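Local coordinates for protein glycerol dehydratase (Clostridium butyricum, PDB 1R9D) that probably acts as a B12-independent glycyl-radical lyase that dehydrates glycerol, which is bound in this crystal form, at residues R67-E79 with Y261-N275. Sequence-based numbering, arbitrary orientation.
Sequences RDQELIVGSLTKE and YEACQLFWFIHAIIN
Ile72, Leu76 and Trp268 bury the most surface where the irregular segment 67-79 runs along helix 261-275. Ile72 lies against the helix with both branches: CD1 packs 3.8 Å from CB of Cys264, while CG2, one turn further on, rests on CB of Trp268. With chi1 at -65°, CG2 stands anti to the backbone N and faces Trp268, while chi2 of -66° turns CD1 toward Cys264. Four side-chain-to-backbone hydrogen bonds flank this apolar contact. Gln265, its chain bent at chi2 (64°), pairs its amide with both polar groups of Val73: Val73 N gives a nearly straight bond of 3.0 Å to Gln265 OE1, and Gln265 NE2 donates to Val73 O at 2.9 Å, each donor lying in the acceptor's carbonyl plane on a lone pair. Two bonds to one residue fix the rotation of the amide, and NE2 also lies over a face of the Phe269 ring. Trp268 NE1 meets Gly74 O at 2.8 Å, close to the indole plane, so the ring presents its edge to the loop, where Gly74 comes up to it. Tyr261 OH donates to Leu71 O at 2.7 Å, and a water bonded to Gln265 OE1 reaches the same carbonyl weakly. These bonds engage the carbonyls of Leu71, Val73 and Gly74, in a segment without regular structure. Further along, Leu76 straddles the next turn, CD1 at 3.5 Å from CB of Asn275 and CD2 at 4.0 Å from CB of Ala272. The contact is buried packing within the pyruvate formate lyase-like region, joining the loop between helices 47-61 and 92-97 to helix 260-277; helix 236-252 touches Val73 and Tyr261, helix 288-298 packs on Ala263, Cys264 and Phe267, and helix 169-190 on Leu266 and Ile270.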
loop_
_atom_site.group_PDB
_atom_site.type_symbol
_atom_site.label_atom_id
_atom_site.label_comp_id
_atom_site.label_asym_id
_atom_site.label_seq_id
_atom_site.Cartn_x
_atom_site.Cartn_y
_atom_site.Cartn_z
ATOM N N ARG A 67 1.210 -30.409 -28.538
ATOM C CA ARG A 67 1.733 -31.768 -28.533
ATOM C C ARG A 67 1.035 -32.630 -29.575
ATOM O O ARG A 67 -0.103 -32.362 -29.958
ATOM C CB ARG A 67 1.587 -32.378 -27.136
ATOM C CG ARG A 67 2.150 -31.492 -26.018
ATOM C CD ARG A 67 2.171 -32.213 -24.676
ATOM N NE ARG A 67 2.355 -31.304 -23.546
ATOM C CZ ARG A 67 3.434 -30.552 -23.336
ATOM N NH1 ARG A 67 4.456 -30.588 -24.181
ATOM N NH2 ARG A 67 3.491 -29.755 -22.277
ATOM N N ASP A 68 1.724 -33.666 -30.037
ATOM C CA ASP A 68 1.167 -34.548 -31.057
ATOM C C ASP A 68 -0.184 -35.161 -30.690
ATOM O O ASP A 68 -0.386 -35.624 -29.569
ATOM C CB ASP A 68 2.161 -35.669 -31.379
ATOM C CG ASP A 68 3.552 -35.144 -31.690
ATOM O OD1 ASP A 68 3.671 -34.215 -32.521
ATOM O OD2 ASP A 68 4.530 -35.664 -31.106
ATOM N N GLN A 69 -1.103 -35.145 -31.651
ATOM C CA GLN A 69 -2.441 -35.716 -31.500
ATOM C C GLN A 69 -3.409 -35.008 -30.544
ATOM O O GLN A 69 -4.490 -35.522 -30.269
ATOM C CB GLN A 69 -2.333 -37.193 -31.105
ATOM C CG GLN A 69 -1.588 -38.064 -32.114
ATOM C CD GLN A 69 -2.124 -37.909 -33.530
ATOM O OE1 GLN A 69 -3.332 -38.002 -33.767
ATOM N NE2 GLN A 69 -1.223 -37.676 -34.483
ATOM N N GLU A 70 -3.035 -33.835 -30.046
ATOM C CA GLU A 70 -3.915 -33.102 -29.136
ATOM C C GLU A 70 -5.140 -32.511 -29.833
ATOM O O GLU A 70 -5.055 -32.047 -30.973
ATOM C CB GLU A 70 -3.150 -31.965 -28.443
ATOM C CG GLU A 70 -2.364 -32.380 -27.206
ATOM C CD GLU A 70 -1.754 -31.191 -26.471
ATOM O OE1 GLU A 70 -1.465 -31.325 -25.262
ATOM O OE2 GLU A 70 -1.554 -30.127 -27.102
ATOM N N LEU A 71 -6.280 -32.539 -29.145
ATOM C CA LEU A 71 -7.514 -31.958 -29.662
ATOM C C LEU A 71 -7.736 -30.653 -28.894
ATOM O O LEU A 71 -8.280 -29.682 -29.424
ATOM C CB LEU A 71 -8.705 -32.897 -29.448
ATOM C CG LEU A 71 -8.831 -34.140 -30.335
ATOM C CD1 LEU A 71 -10.029 -34.963 -29.893
ATOM C CD2 LEU A 71 -8.985 -33.727 -31.791
ATOM N N ILE A 72 -7.307 -30.648 -27.637
ATOM C CA ILE A 72 -7.419 -29.477 -26.769
ATOM C C ILE A 72 -5.993 -28.976 -26.577
ATOM O O ILE A 72 -5.139 -29.705 -26.077
ATOM C CB ILE A 72 -8.026 -29.854 -25.392
ATOM C CG1 ILE A 72 -9.473 -30.326 -25.568
ATOM C CG2 ILE A 72 -7.941 -28.660 -24.434
ATOM C CD1 ILE A 72 -10.435 -29.244 -26.045
ATOM N N VAL A 73 -5.727 -27.734 -26.971
ATOM C CA VAL A 73 -4.378 -27.195 -26.866
ATOM C C VAL A 73 -4.155 -26.151 -25.775
ATOM O O VAL A 73 -5.094 -25.511 -25.308
ATOM C CB VAL A 73 -3.925 -26.593 -28.222
ATOM C CG1 VAL A 73 -3.879 -27.686 -29.281
ATOM C CG2 VAL A 73 -4.877 -25.489 -28.649
ATOM N N GLY A 74 -2.892 -25.990 -25.397
ATOM C CA GLY A 74 -2.511 -25.045 -24.363
ATOM C C GLY A 74 -1.583 -25.744 -23.389
ATOM O O GLY A 74 -2.036 -26.524 -22.547
ATOM N N SER A 75 -0.285 -25.484 -23.514
ATOM C CA SER A 75 0.717 -26.098 -22.652
ATOM C C SER A 75 1.530 -25.023 -21.952
ATOM O O SER A 75 2.019 -24.088 -22.593
ATOM C CB SER A 75 1.655 -26.991 -23.473
ATOM O OG SER A 75 0.948 -28.063 -24.070
ATOM N N LEU A 76 1.689 -25.176 -20.640
ATOM C CA LEU A 76 2.423 -24.214 -19.830
ATOM C C LEU A 76 3.933 -24.403 -19.855
ATOM O O LEU A 76 4.682 -23.486 -19.519
ATOM C CB LEU A 76 1.936 -24.270 -18.379
ATOM C CG LEU A 76 0.432 -24.106 -18.142
ATOM C CD1 LEU A 76 0.179 -23.936 -16.651
ATOM C CD2 LEU A 76 -0.094 -22.898 -18.899
ATOM N N THR A 77 4.376 -25.599 -20.235
ATOM C CA THR A 77 5.801 -25.905 -20.303
ATOM C C THR A 77 6.086 -26.716 -21.562
ATOM O O THR A 77 5.207 -27.412 -22.071
ATOM C CB THR A 77 6.271 -26.718 -19.066
ATOM O OG1 THR A 77 5.444 -27.880 -18.903
ATOM C CG2 THR A 77 6.203 -25.864 -17.808
ATOM N N LYS A 78 7.311 -26.611 -22.068
ATOM C CA LYS A 78 7.714 -27.339 -23.264
ATOM C C LYS A 78 7.691 -28.844 -22.996
ATOM O O LYS A 78 7.162 -29.618 -23.798
ATOM C CB LYS A 78 9.110 -26.882 -23.699
ATOM C CG LYS A 78 9.163 -25.404 -24.072
ATOM C CD LYS A 78 10.581 -24.921 -24.346
ATOM C CE LYS A 78 11.446 -24.978 -23.091
ATOM N NZ LYS A 78 12.816 -24.423 -23.318
ATOM N N GLU A 79 8.270 -29.252 -21.870
ATOM C CA GLU A 79 8.290 -30.661 -21.466
ATOM C C GLU A 79 6.975 -30.907 -20.720
ATOM O O GLU A 79 6.548 -30.073 -19.925
ATOM C CB GLU A 79 9.474 -30.922 -20.528
ATOM C CG GLU A 79 9.574 -32.342 -19.943
ATOM C CD GLU A 79 9.999 -33.394 -20.960
ATOM O OE1 GLU A 79 10.589 -33.023 -21.996
ATOM O OE2 GLU A 79 9.759 -34.599 -20.714
ATOM N N TYR A 261 -17.185 -28.337 -28.322
ATOM C CA TYR A 261 -15.743 -28.296 -28.542
ATOM C C TYR A 261 -15.223 -26.919 -28.120
ATOM O O TYR A 261 -14.192 -26.810 -27.459
ATOM C CB TYR A 261 -15.429 -28.546 -30.026
ATOM C CG TYR A 261 -14.011 -29.007 -30.342
ATOM C CD1 TYR A 261 -12.942 -28.726 -29.490
ATOM C CD2 TYR A 261 -13.735 -29.669 -31.541
ATOM C CE1 TYR A 261 -11.638 -29.090 -29.825
ATOM C CE2 TYR A 261 -12.442 -30.032 -31.885
ATOM C CZ TYR A 261 -11.398 -29.742 -31.030
ATOM O OH TYR A 261 -10.117 -30.087 -31.393
ATOM N N GLU A 262 -15.946 -25.871 -28.507
ATOM C CA GLU A 262 -15.564 -24.505 -28.160
ATOM C C GLU A 262 -15.568 -24.306 -26.644
ATOM O O GLU A 262 -14.680 -23.654 -26.099
ATOM C CB GLU A 262 -16.516 -23.499 -28.815
ATOM C CG GLU A 262 -16.334 -23.373 -30.326
ATOM C CD GLU A 262 -17.410 -22.529 -30.986
ATOM O OE1 GLU A 262 -17.342 -22.341 -32.224
ATOM O OE2 GLU A 262 -18.326 -22.057 -30.273
ATOM N N ALA A 263 -16.566 -24.869 -25.969
ATOM C CA ALA A 263 -16.656 -24.751 -24.514
ATOM C C ALA A 263 -15.472 -25.461 -23.852
ATOM O O ALA A 263 -14.867 -24.933 -22.918
ATOM C CB ALA A 263 -17.975 -25.340 -24.020
ATOM N N CYS A 264 -15.130 -26.651 -24.343
ATOM C CA CYS A 264 -14.006 -27.408 -23.789
ATOM C C CYS A 264 -12.675 -26.683 -23.959
ATOM O O CYS A 264 -11.844 -26.659 -23.048
ATOM C CB CYS A 264 -13.906 -28.794 -24.445
ATOM S SG CYS A 264 -15.187 -29.968 -23.945
ATOM N N GLN A 265 -12.460 -26.095 -25.133
ATOM C CA GLN A 265 -11.210 -25.391 -25.387
ATOM C C GLN A 265 -11.106 -24.093 -24.592
ATOM O O GLN A 265 -10.047 -23.774 -24.064
ATOM C CB GLN A 265 -11.049 -25.091 -26.880
ATOM C CG GLN A 265 -9.747 -24.367 -27.204
ATOM C CD GLN A 265 -8.517 -25.198 -26.889
ATOM O OE1 GLN A 265 -8.175 -26.131 -27.621
ATOM N NE2 GLN A 265 -7.845 -24.867 -25.795
ATOM N N LEU A 266 -12.202 -23.345 -24.508
ATOM C CA LEU A 266 -12.192 -22.089 -23.766
ATOM C C LEU A 266 -12.016 -22.375 -22.273
ATOM O O LEU A 266 -11.324 -21.639 -21.561
ATOM C CB LEU A 266 -13.489 -21.307 -24.022
ATOM C CG LEU A 266 -13.630 -19.948 -23.319
ATOM C CD1 LEU A 266 -12.374 -19.113 -23.512
ATOM C CD2 LEU A 266 -14.847 -19.226 -23.871
ATOM N N PHE A 267 -12.637 -23.454 -21.804
ATOM C CA PHE A 267 -12.504 -23.842 -20.403
ATOM C C PHE A 267 -11.022 -24.015 -20.084
ATOM O O PHE A 267 -10.520 -23.460 -19.110
ATOM C CB PHE A 267 -13.219 -25.167 -20.128
ATOM C CG PHE A 267 -12.784 -25.826 -18.851
ATOM C CD1 PHE A 267 -13.262 -25.381 -17.622
ATOM C CD2 PHE A 267 -11.844 -26.855 -18.874
ATOM C CE1 PHE A 267 -12.806 -25.950 -16.435
ATOM C CE2 PHE A 267 -11.382 -27.428 -17.696
ATOM C CZ PHE A 267 -11.867 -26.970 -16.471
ATOM N N TRP A 268 -10.322 -24.791 -20.906
ATOM C CA TRP A 268 -8.908 -25.028 -20.659
ATOM C C TRP A 268 -8.061 -23.761 -20.698
ATOM O O TRP A 268 -7.137 -23.622 -19.903
ATOM C CB TRP A 268 -8.336 -26.071 -21.632
ATOM C CG TRP A 268 -6.896 -26.348 -21.343
ATOM C CD1 TRP A 268 -5.820 -26.000 -22.113
ATOM C CD2 TRP A 268 -6.362 -26.918 -20.142
ATOM N NE1 TRP A 268 -4.652 -26.310 -21.461
ATOM C CE2 TRP A 268 -4.955 -26.875 -20.249
ATOM C CE3 TRP A 268 -6.939 -27.457 -18.982
ATOM C CZ2 TRP A 268 -4.110 -27.350 -19.236
ATOM C CZ3 TRP A 268 -6.098 -27.930 -17.974
ATOM C CH2 TRP A 268 -4.700 -27.872 -18.109
ATOM N N PHE A 269 -8.355 -22.838 -21.611
ATOM C CA PHE A 269 -7.573 -21.605 -21.665
ATOM C C PHE A 269 -7.774 -20.797 -20.383
ATOM O O PHE A 269 -6.830 -20.222 -19.852
ATOM C CB PHE A 269 -7.950 -20.752 -22.884
ATOM C CG PHE A 269 -7.249 -21.165 -24.152
ATOM C CD1 PHE A 269 -5.862 -21.305 -24.181
ATOM C CD2 PHE A 269 -7.971 -21.402 -25.315
ATOM C CE1 PHE A 269 -5.201 -21.679 -25.356
ATOM C CE2 PHE A 269 -7.322 -21.777 -26.494
ATOM C CZ PHE A 269 -5.935 -21.915 -26.514
ATOM N N ILE A 270 -9.006 -20.747 -19.890
ATOM C CA ILE A 270 -9.269 -20.023 -18.647
ATOM C C ILE A 270 -8.426 -20.657 -17.538
ATOM O O ILE A 270 -7.674 -19.977 -16.835
ATOM C CB ILE A 270 -10.755 -20.121 -18.235
ATOM C CG1 ILE A 270 -11.635 -19.389 -19.245
ATOM C CG2 ILE A 270 -10.947 -19.536 -16.843
ATOM C CD1 ILE A 270 -13.111 -19.670 -19.073
ATOM N N HIS A 271 -8.557 -21.972 -17.399
ATOM C CA HIS A 271 -7.831 -22.720 -16.374
ATOM C C HIS A 271 -6.321 -22.572 -16.521
ATOM O O HIS A 271 -5.609 -22.310 -15.551
ATOM C CB HIS A 271 -8.214 -24.202 -16.445
ATOM C CG HIS A 271 -7.782 -24.996 -15.250
ATOM N ND1 HIS A 271 -8.496 -25.013 -14.069
ATOM C CD2 HIS A 271 -6.699 -25.784 -15.047
ATOM C CE1 HIS A 271 -7.871 -25.779 -13.192
ATOM N NE2 HIS A 271 -6.778 -26.259 -13.760
ATOM N N ALA A 272 -5.824 -22.730 -17.742
ATOM C CA ALA A 272 -4.392 -22.627 -17.988
ATOM C C ALA A 272 -3.798 -21.265 -17.636
ATOM O O ALA A 272 -2.781 -21.188 -16.953
ATOM C CB ALA A 272 -4.089 -22.966 -19.456
ATOM N N ILE A 273 -4.431 -20.189 -18.094
ATOM C CA ILE A 273 -3.915 -18.854 -17.830
ATOM C C ILE A 273 -3.888 -18.519 -16.337
ATOM O O ILE A 273 -3.014 -17.788 -15.881
ATOM C CB ILE A 273 -4.707 -17.794 -18.630
ATOM C CG1 ILE A 273 -4.587 -18.105 -20.130
ATOM C CG2 ILE A 273 -4.158 -16.402 -18.344
ATOM C CD1 ILE A 273 -5.482 -17.278 -21.019
ATOM N N ILE A 274 -4.828 -19.062 -15.571
ATOM C CA ILE A 274 -4.824 -18.816 -14.131
ATOM C C ILE A 274 -3.495 -19.327 -13.574
ATOM O O ILE A 274 -2.861 -18.675 -12.738
ATOM C CB ILE A 274 -5.980 -19.561 -13.423
ATOM C CG1 ILE A 274 -7.315 -18.898 -13.766
ATOM C CG2 ILE A 274 -5.755 -19.560 -11.918
ATOM C CD1 ILE A 274 -8.529 -19.597 -13.190
ATOM N N ASN A 275 -3.079 -20.491 -14.071
ATOM C CA ASN A 275 -1.844 -21.150 -13.660
ATOM C C ASN A 275 -0.564 -20.489 -14.179
ATOM O O ASN A 275 0.545 -20.912 -13.838
ATOM C CB ASN A 275 -1.889 -22.622 -14.090
ATOM C CG ASN A 275 -2.756 -23.471 -13.172
ATOM O OD1 ASN A 275 -2.285 -23.969 -12.153
ATOM N ND2 ASN A 275 -4.029 -23.625 -13.521
HETATM O O HOH W 1 -9.132 -26.516 -30.083
#